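Local atomic coordinates of trans-4-hydroxy-L-proline dehydratase (Clostridioides difficile 70-100-2010, PDB entry 6VXC), a protein that uses a glycyl radical to dehydrate trans-4-hydroxy-L-proline to (S)-1-pyrroline-5-carboxylate in the anaerobic breakdown of hydroxyproline. Residues Arg176-Tyr188 / Ser452-Tyr465. Numbering follows the deposited sequence.
Sequences RAPGHTVCGDTIY and SGCVETGCFGKEAY
The ring of Y465 is covered on both faces: the carbonyl oxygen O of H180 lies 3.7 Å above its plane, over the centre, G458 CA sits over the opposite face, and V182 CG2 meets its edge. The imidazole of H180 turns an edge toward the face of Y465 in an offset edge-to-face pair, the planes 87° apart. With CG anti to the backbone N (chi1 -161°), this imidazole reaches two acceptors. H180 NE2 donates to the anti lone pair of E456 OE2 at 2.7 Å, almost straight at 169° and in the imidazole plane, while ND1 gives a weak bond to the carbonyl oxygen of Y465. H180 thus holds one oxygen of E456 on the Cys loop of this glycyl radical enzyme, where C454 is, by similarity, the radical cysteine and E456 the proton acceptor. Backbone N of V455 meets E456 OE1 at 2.6 Å from above the carboxylate plane, so both oxygens are gripped; OE2 also bonds a glycerol, consistent with a pocket. Farther along, V182 CG1 makes a CH-pi contact over one face of F460, 3.5 Å from the ring centroid, while V182 CG2 wedges between S452 CB and the hydroxyl of Y465 (CG2 to OH 3.2 Å). S452 OG and Y465 OH, 2.6 Å apart, share a hydrogen bond that ties the phenol to the end of strand 450-452. A water links H180 O to Y465 N, and another joins T181 OG1 to E463 O.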
loop_
_atom_site.group_PDB
_atom_site.type_symbol
_atom_site.label_atom_id
_atom_site.label_comp_id
_atom_site.label_asym_id
_atom_site.label_seq_id
_atom_site.Cartn_x
_atom_site.Cartn_y
_atom_site.Cartn_z
ATOM N N ARG A 176 -8.221 -1.365 9.887
ATOM C CA ARG A 176 -7.799 -2.423 8.987
ATOM C C ARG A 176 -6.824 -3.318 9.720
ATOM O O ARG A 176 -6.213 -2.915 10.713
ATOM C CB ARG A 176 -7.141 -1.883 7.697
ATOM C CG ARG A 176 -7.985 -0.878 6.947
ATOM C CD ARG A 176 -7.413 -0.559 5.585
ATOM N NE ARG A 176 -7.747 -1.592 4.618
ATOM C CZ ARG A 176 -7.456 -1.528 3.325
ATOM N NH1 ARG A 176 -6.813 -0.466 2.839
ATOM N NH2 ARG A 176 -7.821 -2.515 2.527
ATOM N N ALA A 177 -6.670 -4.531 9.195
ATOM C CA ALA A 177 -5.713 -5.492 9.700
ATOM C C ALA A 177 -4.331 -5.246 9.101
ATOM O O ALA A 177 -4.204 -4.646 8.027
ATOM C CB ALA A 177 -6.175 -6.911 9.384
ATOM N N PRO A 178 -3.277 -5.718 9.781
ATOM C CA PRO A 178 -1.909 -5.421 9.319
ATOM C C PRO A 178 -1.686 -5.677 7.839
ATOM O O PRO A 178 -1.178 -4.792 7.134
ATOM C CB PRO A 178 -1.053 -6.337 10.207
ATOM C CG PRO A 178 -1.836 -6.443 11.483
ATOM C CD PRO A 178 -3.282 -6.458 11.056
ATOM N N GLY A 179 -2.017 -6.874 7.363
ATOM C CA GLY A 179 -1.936 -7.152 5.942
ATOM C C GLY A 179 -0.588 -6.769 5.383
ATOM O O GLY A 179 0.461 -7.158 5.903
ATOM N N HIS A 180 -0.615 -6.004 4.300
ATOM C CA HIS A 180 0.587 -5.485 3.666
ATOM C C HIS A 180 1.535 -6.614 3.269
ATOM O O HIS A 180 2.725 -6.570 3.572
ATOM C CB HIS A 180 1.306 -4.481 4.572
ATOM C CG HIS A 180 2.265 -3.607 3.833
ATOM N ND1 HIS A 180 3.574 -3.966 3.603
ATOM C CD2 HIS A 180 2.100 -2.398 3.249
ATOM C CE1 HIS A 180 4.175 -3.016 2.910
ATOM N NE2 HIS A 180 3.303 -2.053 2.682
ATOM N N THR A 181 1.017 -7.612 2.550
ATOM C CA THR A 181 1.829 -8.787 2.237
ATOM C C THR A 181 1.574 -9.265 0.799
ATOM O O THR A 181 0.636 -8.829 0.127
ATOM C CB THR A 181 1.585 -9.904 3.272
ATOM O OG1 THR A 181 2.627 -10.881 3.177
ATOM C CG2 THR A 181 0.259 -10.585 3.042
ATOM N N VAL A 182 2.439 -10.167 0.326
ATOM C CA VAL A 182 2.525 -10.546 -1.088
ATOM C C VAL A 182 2.638 -12.060 -1.185
ATOM O O VAL A 182 3.352 -12.695 -0.405
ATOM C CB VAL A 182 3.722 -9.851 -1.784
ATOM C CG1 VAL A 182 3.868 -10.271 -3.280
ATOM C CG2 VAL A 182 3.576 -8.328 -1.680
ATOM N N CYS A 183 1.958 -12.632 -2.167
ATOM C CA CYS A 183 1.963 -14.073 -2.357
ATOM C C CYS A 183 3.336 -14.553 -2.819
ATOM O O CYS A 183 4.010 -13.887 -3.606
ATOM C CB CYS A 183 0.899 -14.450 -3.390
ATOM S SG CYS A 183 0.462 -16.185 -3.446
ATOM N N GLY A 184 3.758 -15.695 -2.306
ATOM C CA GLY A 184 4.934 -16.394 -2.798
ATOM C C GLY A 184 4.579 -17.385 -3.890
ATOM O O GLY A 184 3.611 -17.204 -4.632
ATOM N N ASP A 185 5.331 -18.481 -3.953
ATOM C CA ASP A 185 5.119 -19.493 -4.980
ATOM C C ASP A 185 4.439 -20.747 -4.452
ATOM O O ASP A 185 4.202 -21.674 -5.226
ATOM C CB ASP A 185 6.447 -19.882 -5.644
ATOM C CG ASP A 185 7.387 -20.627 -4.702
ATOM O OD1 ASP A 185 7.095 -20.709 -3.499
ATOM O OD2 ASP A 185 8.434 -21.123 -5.170
ATOM N N THR A 186 4.076 -20.784 -3.174
ATOM C CA THR A 186 3.526 -22.013 -2.612
ATOM C C THR A 186 2.268 -22.467 -3.350
ATOM O O THR A 186 2.128 -23.649 -3.673
ATOM C CB THR A 186 3.245 -21.815 -1.124
ATOM O OG1 THR A 186 4.482 -21.570 -0.458
ATOM C CG2 THR A 186 2.604 -23.077 -0.546
ATOM N N ILE A 187 1.355 -21.544 -3.655
ATOM C CA ILE A 187 0.090 -21.921 -4.281
ATOM C C ILE A 187 0.235 -22.436 -5.711
ATOM O O ILE A 187 -0.743 -22.939 -6.264
ATOM C CB ILE A 187 -0.904 -20.742 -4.280
ATOM C CG1 ILE A 187 -0.349 -19.555 -5.085
ATOM C CG2 ILE A 187 -1.179 -20.319 -2.870
ATOM C CD1 ILE A 187 -1.396 -18.462 -5.421
ATOM N N TYR A 188 1.401 -22.304 -6.341
ATOM C CA TYR A 188 1.600 -22.895 -7.659
ATOM C C TYR A 188 2.212 -24.287 -7.588
ATOM O O TYR A 188 2.189 -25.008 -8.591
ATOM C CB TYR A 188 2.475 -21.979 -8.540
ATOM C CG TYR A 188 2.014 -20.546 -8.460
ATOM C CD1 TYR A 188 0.801 -20.154 -9.014
ATOM C CD2 TYR A 188 2.771 -19.594 -7.789
ATOM C CE1 TYR A 188 0.358 -18.868 -8.913
ATOM C CE2 TYR A 188 2.336 -18.298 -7.679
ATOM C CZ TYR A 188 1.130 -17.938 -8.241
ATOM O OH TYR A 188 0.675 -16.659 -8.143
ATOM N N SER A 452 5.855 -3.830 -2.655
ATOM C CA SER A 452 4.409 -3.916 -2.672
ATOM C C SER A 452 3.852 -2.607 -2.144
ATOM O O SER A 452 4.597 -1.690 -1.787
ATOM C CB SER A 452 3.901 -5.111 -1.853
ATOM O OG SER A 452 4.176 -4.946 -0.472
ATOM N N GLY A 453 2.537 -2.534 -2.076
ATOM C CA GLY A 453 1.896 -1.293 -1.677
ATOM C C GLY A 453 2.337 -0.179 -2.607
ATOM O O GLY A 453 2.201 -0.278 -3.826
ATOM N N CYS A 454 2.924 0.876 -2.044
ATOM C CA CYS A 454 3.444 1.978 -2.847
ATOM C C CYS A 454 4.888 1.742 -3.295
ATOM O O CYS A 454 5.168 1.714 -4.495
ATOM C CB CYS A 454 3.328 3.288 -2.063
ATOM S SG CYS A 454 1.619 3.806 -1.761
ATOM N N VAL A 455 5.811 1.573 -2.348
ATOM C CA VAL A 455 7.225 1.404 -2.662
ATOM C C VAL A 455 7.882 0.430 -1.687
ATOM O O VAL A 455 9.110 0.361 -1.615
ATOM C CB VAL A 455 7.975 2.753 -2.625
ATOM C CG1 VAL A 455 7.430 3.741 -3.681
ATOM C CG2 VAL A 455 7.947 3.341 -1.179
ATOM N N GLU A 456 7.087 -0.330 -0.935
ATOM C CA GLU A 456 7.595 -1.002 0.265
ATOM C C GLU A 456 8.288 -2.323 -0.073
ATOM O O GLU A 456 7.679 -3.212 -0.666
ATOM C CB GLU A 456 6.464 -1.228 1.265
ATOM C CG GLU A 456 5.865 0.069 1.802
ATOM C CD GLU A 456 4.748 0.609 0.930
ATOM O OE1 GLU A 456 5.008 1.516 0.113
ATOM O OE2 GLU A 456 3.615 0.113 1.058
ATOM N N THR A 457 9.549 -2.449 0.348
ATOM C CA THR A 457 10.392 -3.609 0.065
ATOM C C THR A 457 10.074 -4.767 1.000
ATOM O O THR A 457 9.960 -4.580 2.214
ATOM C CB THR A 457 11.858 -3.239 0.235
ATOM O OG1 THR A 457 12.170 -2.150 -0.624
ATOM C CG2 THR A 457 12.756 -4.433 -0.108
ATOM N N GLY A 458 9.944 -5.962 0.440
ATOM C CA GLY A 458 9.648 -7.131 1.245
ATOM C C GLY A 458 10.054 -8.414 0.562
ATOM O O GLY A 458 10.257 -8.464 -0.655
ATOM N N CYS A 459 10.149 -9.463 1.358
ATOM C CA CYS A 459 10.480 -10.785 0.849
ATOM C C CYS A 459 9.176 -11.570 0.649
ATOM O O CYS A 459 8.629 -12.157 1.592
ATOM C CB CYS A 459 11.454 -11.487 1.782
ATOM S SG CYS A 459 11.970 -13.078 1.115
ATOM N N PHE A 460 8.699 -11.583 -0.599
ATOM C CA PHE A 460 7.351 -12.048 -0.947
ATOM C C PHE A 460 7.104 -13.479 -0.493
ATOM O O PHE A 460 7.882 -14.376 -0.796
ATOM C CB PHE A 460 7.152 -11.955 -2.467
ATOM C CG PHE A 460 7.215 -10.554 -3.019
ATOM C CD1 PHE A 460 7.123 -9.447 -2.185
ATOM C CD2 PHE A 460 7.357 -10.349 -4.393
ATOM C CE1 PHE A 460 7.165 -8.153 -2.705
ATOM C CE2 PHE A 460 7.400 -9.067 -4.917
ATOM C CZ PHE A 460 7.302 -7.971 -4.081
ATOM N N GLY A 461 6.013 -13.692 0.226
ATOM C CA GLY A 461 5.663 -15.015 0.709
ATOM C C GLY A 461 6.462 -15.518 1.896
ATOM O O GLY A 461 6.247 -16.653 2.318
ATOM N N LYS A 462 7.386 -14.727 2.443
ATOM C CA LYS A 462 8.203 -15.197 3.556
ATOM C C LYS A 462 8.328 -14.163 4.678
ATOM O O LYS A 462 9.125 -14.367 5.602
ATOM C CB LYS A 462 9.599 -15.575 3.077
ATOM C CG LYS A 462 9.682 -16.669 2.026
ATOM C CD LYS A 462 11.108 -16.776 1.504
ATOM C CE LYS A 462 11.375 -18.105 0.788
ATOM N NZ LYS A 462 10.278 -18.464 -0.122
ATOM N N GLU A 463 7.582 -13.063 4.624
ATOM C CA GLU A 463 7.811 -11.953 5.533
ATOM C C GLU A 463 6.487 -11.333 5.933
ATOM O O GLU A 463 5.581 -11.187 5.111
ATOM C CB GLU A 463 8.728 -10.879 4.887
ATOM C CG GLU A 463 9.018 -9.698 5.796
ATOM C CD GLU A 463 10.041 -8.721 5.226
ATOM O OE1 GLU A 463 10.360 -8.808 4.015
ATOM O OE2 GLU A 463 10.531 -7.863 5.997
ATOM N N ALA A 464 6.382 -10.978 7.203
ATOM C CA ALA A 464 5.413 -9.996 7.659
ATOM C C ALA A 464 6.158 -8.676 7.793
ATOM O O ALA A 464 7.040 -8.534 8.646
ATOM C CB ALA A 464 4.778 -10.421 8.979
ATOM N N TYR A 465 5.830 -7.720 6.935
ATOM C CA TYR A 465 6.461 -6.399 6.967
ATOM C C TYR A 465 5.323 -5.397 7.061
ATOM O O TYR A 465 4.685 -5.066 6.060
ATOM C CB TYR A 465 7.396 -6.154 5.763
ATOM C CG TYR A 465 6.866 -6.385 4.346
ATOM C CD1 TYR A 465 6.545 -7.662 3.901
ATOM C CD2 TYR A 465 6.795 -5.334 3.423
ATOM C CE1 TYR A 465 6.090 -7.884 2.590
ATOM C CE2 TYR A 465 6.358 -5.543 2.126
ATOM C CZ TYR A 465 6.006 -6.818 1.710
ATOM O OH TYR A 465 5.564 -7.013 0.412
HETATM O O HOH W 1 3.471 -8.340 5.340
HETATM O O HOH W 2 5.366 -11.811 2.248
#